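Local coordinates for HEPN domain-containing protein (Thermotoga maritima, PDB 1O3U) that is of unknown function but, as a member of the all-helical HEPN family, may act on nucleotides or RNA as some relatives do, at residues A[75-87]-A[116-128]. Numbering follows the deposited sequence.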
# COMPACT_ATOMS: atom_id res chain seq x y z
N GLU A 75 -17.72 -4.98 -18.78
CA GLU A 75 -18.67 -5.63 -17.91
C GLU A 75 -17.97 -6.15 -16.65
O GLU A 75 -17.02 -6.94 -16.73
CB GLU A 75 -19.37 -6.77 -18.66
CG GLU A 75 -20.26 -7.65 -17.80
CD GLU A 75 -21.44 -6.92 -17.20
OE1 GLU A 75 -21.65 -5.75 -17.54
OE2 GLU A 75 -22.14 -7.51 -16.34
N ILE A 76 -18.44 -5.69 -15.51
CA ILE A 76 -17.92 -6.12 -14.21
C ILE A 76 -18.95 -7.00 -13.53
O ILE A 76 -20.07 -6.53 -13.21
CB ILE A 76 -17.65 -4.93 -13.27
CG1 ILE A 76 -16.71 -3.90 -13.92
CG2 ILE A 76 -17.15 -5.45 -11.91
CD1 ILE A 76 -15.39 -4.43 -14.43
N PRO A 77 -18.59 -8.25 -13.26
CA PRO A 77 -19.53 -9.16 -12.61
C PRO A 77 -20.01 -8.59 -11.27
O PRO A 77 -19.25 -7.93 -10.53
CB PRO A 77 -18.72 -10.44 -12.43
CG PRO A 77 -17.56 -10.32 -13.35
CD PRO A 77 -17.27 -8.88 -13.50
N GLU A 78 -21.28 -8.83 -11.00
CA GLU A 78 -21.92 -8.35 -9.80
C GLU A 78 -21.20 -8.82 -8.57
O GLU A 78 -21.04 -8.05 -7.62
CB GLU A 78 -23.38 -8.84 -9.76
CG GLU A 78 -24.17 -8.33 -8.57
CD GLU A 78 -25.45 -9.10 -8.35
OE1 GLU A 78 -26.51 -8.58 -8.76
OE2 GLU A 78 -25.39 -10.24 -7.79
N GLU A 79 -20.77 -10.08 -8.55
CA GLU A 79 -20.09 -10.62 -7.38
C GLU A 79 -18.78 -9.92 -7.07
O GLU A 79 -18.40 -9.85 -5.92
CB GLU A 79 -19.86 -12.12 -7.50
CG GLU A 79 -18.66 -12.58 -8.30
CD GLU A 79 -18.73 -14.06 -8.58
OE1 GLU A 79 -19.61 -14.43 -9.39
OE2 GLU A 79 -17.94 -14.84 -7.99
N LEU A 80 -18.08 -9.43 -8.09
CA LEU A 80 -16.86 -8.63 -7.85
C LEU A 80 -17.20 -7.27 -7.25
O LEU A 80 -16.46 -6.78 -6.44
CB LEU A 80 -16.05 -8.46 -9.13
CG LEU A 80 -15.36 -9.72 -9.64
CD1 LEU A 80 -14.40 -9.39 -10.84
CD2 LEU A 80 -14.61 -10.47 -8.55
N MET A 81 -18.28 -6.64 -7.69
CA MET A 81 -18.70 -5.38 -7.05
C MET A 81 -19.07 -5.65 -5.61
O MET A 81 -18.70 -4.86 -4.75
CB MET A 81 -19.90 -4.73 -7.76
CG MET A 81 -20.29 -3.35 -7.18
SD MET A 81 -18.94 -2.05 -7.05
CE MET A 81 -18.41 -2.21 -8.63
N ASP A 82 -19.79 -6.75 -5.36
CA ASP A 82 -20.12 -7.19 -4.00
C ASP A 82 -18.85 -7.35 -3.15
O ASP A 82 -18.78 -6.85 -2.03
CB ASP A 82 -20.88 -8.53 -4.00
CG ASP A 82 -22.36 -8.39 -4.31
OD1 ASP A 82 -23.08 -9.44 -4.36
OD2 ASP A 82 -22.89 -7.27 -4.52
N HIS A 83 -17.86 -8.04 -3.67
CA HIS A 83 -16.59 -8.21 -2.94
C HIS A 83 -15.92 -6.87 -2.66
O HIS A 83 -15.36 -6.65 -1.58
CB HIS A 83 -15.60 -9.08 -3.71
CG HIS A 83 -16.07 -10.48 -3.98
ND1 HIS A 83 -17.14 -11.06 -3.33
CD2 HIS A 83 -15.58 -11.43 -4.81
CE1 HIS A 83 -17.31 -12.29 -3.77
NE2 HIS A 83 -16.35 -12.55 -4.65
N ALA A 84 -15.97 -5.98 -3.65
CA ALA A 84 -15.34 -4.68 -3.55
C ALA A 84 -15.97 -3.91 -2.41
O ALA A 84 -15.29 -3.24 -1.67
CB ALA A 84 -15.48 -3.91 -4.82
N LEU A 85 -17.26 -4.04 -2.26
CA LEU A 85 -17.96 -3.28 -1.23
C LEU A 85 -17.58 -3.81 0.14
O LEU A 85 -17.42 -3.02 1.05
CB LEU A 85 -19.46 -3.32 -1.45
CG LEU A 85 -19.78 -2.46 -2.67
CD1 LEU A 85 -21.09 -2.90 -3.32
CD2 LEU A 85 -19.81 -0.99 -2.27
N GLU A 86 -17.37 -5.12 0.26
CA GLU A 86 -16.90 -5.71 1.50
C GLU A 86 -15.48 -5.25 1.83
O GLU A 86 -15.15 -5.00 2.99
CB GLU A 86 -16.93 -7.23 1.44
CG GLU A 86 -18.31 -7.80 1.30
CD GLU A 86 -19.05 -7.86 2.62
OE1 GLU A 86 -18.52 -8.48 3.57
OE2 GLU A 86 -20.15 -7.28 2.69
N LEU A 87 -14.64 -5.12 0.81
CA LEU A 87 -13.27 -4.70 0.99
C LEU A 87 -13.18 -3.24 1.37
O LEU A 87 -12.24 -2.83 2.05
CB LEU A 87 -12.50 -4.89 -0.30
CG LEU A 87 -11.99 -6.28 -0.56
CD1 LEU A 87 -11.71 -6.42 -2.08
CD2 LEU A 87 -10.73 -6.50 0.31
N ARG A 116 -11.63 -14.43 3.79
CA ARG A 116 -12.60 -13.98 2.81
C ARG A 116 -12.09 -12.74 2.05
O ARG A 116 -12.13 -12.68 0.79
CB ARG A 116 -13.93 -13.67 3.55
CG ARG A 116 -15.11 -13.62 2.74
CD ARG A 116 -16.38 -14.01 3.51
NE ARG A 116 -16.61 -13.20 4.70
CZ ARG A 116 -16.95 -11.92 4.66
NH1 ARG A 116 -17.11 -11.31 3.51
NH2 ARG A 116 -17.12 -11.23 5.79
N LEU A 117 -11.64 -11.76 2.80
CA LEU A 117 -11.19 -10.51 2.19
C LEU A 117 -9.93 -10.73 1.34
O LEU A 117 -9.74 -10.10 0.30
CB LEU A 117 -10.98 -9.43 3.25
CG LEU A 117 -12.24 -9.07 4.03
CD1 LEU A 117 -11.94 -8.03 5.07
CD2 LEU A 117 -13.30 -8.59 3.07
N VAL A 118 -9.04 -11.59 1.80
CA VAL A 118 -7.84 -11.91 1.04
C VAL A 118 -8.26 -12.60 -0.27
O VAL A 118 -7.76 -12.28 -1.38
CB VAL A 118 -6.86 -12.77 1.87
CG1 VAL A 118 -5.83 -13.45 1.00
CG2 VAL A 118 -6.19 -11.94 3.02
N ASN A 119 -9.18 -13.56 -0.16
CA ASN A 119 -9.68 -14.21 -1.36
C ASN A 119 -10.33 -13.24 -2.33
O ASN A 119 -10.16 -13.36 -3.53
CB ASN A 119 -10.65 -15.34 -1.03
CG ASN A 119 -9.99 -16.49 -0.32
OD1 ASN A 119 -8.74 -16.62 -0.31
ND2 ASN A 119 -10.82 -17.35 0.32
N TYR A 120 -11.10 -12.30 -1.80
CA TYR A 120 -11.76 -11.30 -2.64
C TYR A 120 -10.73 -10.49 -3.39
O TYR A 120 -10.93 -10.22 -4.56
CB TYR A 120 -12.62 -10.35 -1.83
CG TYR A 120 -13.85 -10.95 -1.19
CD1 TYR A 120 -14.27 -12.23 -1.51
CD2 TYR A 120 -14.65 -10.19 -0.33
CE1 TYR A 120 -15.40 -12.77 -0.92
CE2 TYR A 120 -15.76 -10.71 0.23
CZ TYR A 120 -16.14 -12.00 -0.06
OH TYR A 120 -17.28 -12.53 0.51
N ALA A 121 -9.65 -10.08 -2.72
CA ALA A 121 -8.63 -9.27 -3.36
C ALA A 121 -7.94 -10.09 -4.47
O ALA A 121 -7.74 -9.61 -5.59
CB ALA A 121 -7.62 -8.81 -2.36
N GLU A 122 -7.61 -11.32 -4.16
CA GLU A 122 -7.09 -12.23 -5.14
C GLU A 122 -8.00 -12.43 -6.37
O GLU A 122 -7.51 -12.43 -7.50
CB GLU A 122 -6.78 -13.56 -4.48
CG GLU A 122 -6.04 -14.54 -5.40
CD GLU A 122 -5.26 -15.56 -4.57
OE1 GLU A 122 -5.79 -16.03 -3.54
OE2 GLU A 122 -4.11 -15.86 -4.91
N LYS A 123 -9.30 -12.59 -6.14
CA LYS A 123 -10.27 -12.67 -7.19
C LYS A 123 -10.26 -11.44 -8.09
O LYS A 123 -10.25 -11.55 -9.32
CB LYS A 123 -11.64 -12.88 -6.55
CG LYS A 123 -12.61 -13.57 -7.32
CD LYS A 123 -13.63 -14.20 -6.34
CE LYS A 123 -14.65 -14.98 -7.02
NZ LYS A 123 -15.91 -15.01 -6.24
N ILE A 124 -10.22 -10.26 -7.47
CA ILE A 124 -10.16 -9.03 -8.22
C ILE A 124 -8.87 -8.92 -9.03
O ILE A 124 -8.89 -8.53 -10.24
CB ILE A 124 -10.39 -7.82 -7.28
CG1 ILE A 124 -11.86 -7.79 -6.83
CG2 ILE A 124 -10.04 -6.51 -7.98
CD1 ILE A 124 -12.18 -6.80 -5.69
N ILE A 125 -7.74 -9.24 -8.39
CA ILE A 125 -6.46 -9.28 -9.09
C ILE A 125 -6.51 -10.19 -10.35
O ILE A 125 -6.09 -9.78 -11.41
CB ILE A 125 -5.34 -9.70 -8.17
CG1 ILE A 125 -5.06 -8.60 -7.15
CG2 ILE A 125 -4.09 -10.11 -8.99
CD1 ILE A 125 -4.14 -9.08 -5.97
N ARG A 126 -7.05 -11.40 -10.21
CA ARG A 126 -7.10 -12.37 -11.30
C ARG A 126 -8.08 -11.91 -12.40
O ARG A 126 -7.80 -12.06 -13.58
CB ARG A 126 -7.49 -13.73 -10.74
CG ARG A 126 -6.38 -14.34 -9.86
CD ARG A 126 -6.75 -15.68 -9.26
NE ARG A 126 -5.58 -16.36 -8.71
CZ ARG A 126 -5.63 -17.48 -8.01
NH1 ARG A 126 -6.78 -18.07 -7.76
NH2 ARG A 126 -4.52 -18.01 -7.57
N PHE A 127 -9.17 -11.27 -12.01
CA PHE A 127 -10.09 -10.65 -12.99
C PHE A 127 -9.40 -9.56 -13.82
O PHE A 127 -9.51 -9.50 -15.09
CB PHE A 127 -11.29 -10.05 -12.29
CG PHE A 127 -12.24 -9.37 -13.24
CD1 PHE A 127 -13.13 -10.09 -13.97
CD2 PHE A 127 -12.22 -7.98 -13.37
CE1 PHE A 127 -14.02 -9.43 -14.84
CE2 PHE A 127 -13.09 -7.35 -14.22
CZ PHE A 127 -13.99 -8.07 -14.95
N CYS A 128 -8.73 -8.65 -13.12
CA CYS A 128 -7.94 -7.61 -13.77
C CYS A 128 -6.83 -8.19 -14.66
O CYS A 128 -6.62 -7.70 -15.78
CB CYS A 128 -7.35 -6.65 -12.75
SG CYS A 128 -8.60 -5.70 -11.87
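H83 of helix 78-88 lies flat on Y120 of helix 104-132 in this all-helical HEPN domain, where residues 78-87 and 116-128 of these helices cross with their axes 9.6 Å apart at closest approach and 133° between their N-to-C directions. The rings form an offset stack, planes 4° apart and centroids 3.8 Å from each other, and H83 CB adds a CH-pi contact over the same face of Y120. Polar bonds flank the stack. K123 NZ donates in the imidazole plane to H83 NE2 (3.0 Å) and also reaches the anti lone pair of E79 OE2 in a 2.7 Å salt bridge, so one ammonium ties together two residues a helical turn apart. At the other end, R116 NH1 forms a salt bridge with E86 OE1 (3.2 Å) and donates to Y120 OH, both oxygens at the edge of the guanidinium. With an alanine here, H83 would probably lose the ring stacked on one imidazole face, and R116 NH1 its hydroxyl acceptor. Apolar packing fills the inner side: L87 enters as a knob among L117, Y120, A121 and I124, its CD1 3.7 Å from I124 CD1, while L87 O accepts a hydrogen bond from Q40 NE2 of helix 32-54. F127 CG, anti to the backbone N (chi1 178°), carries its ring toward the N-terminal end of helix 78-88. I76 CD1 and P77 CD approach this ring obliquely, at CE2 and CE1, and L80 CD1 makes a CH-pi contact over one face, displaced toward F127 CG, 3.2 Å away.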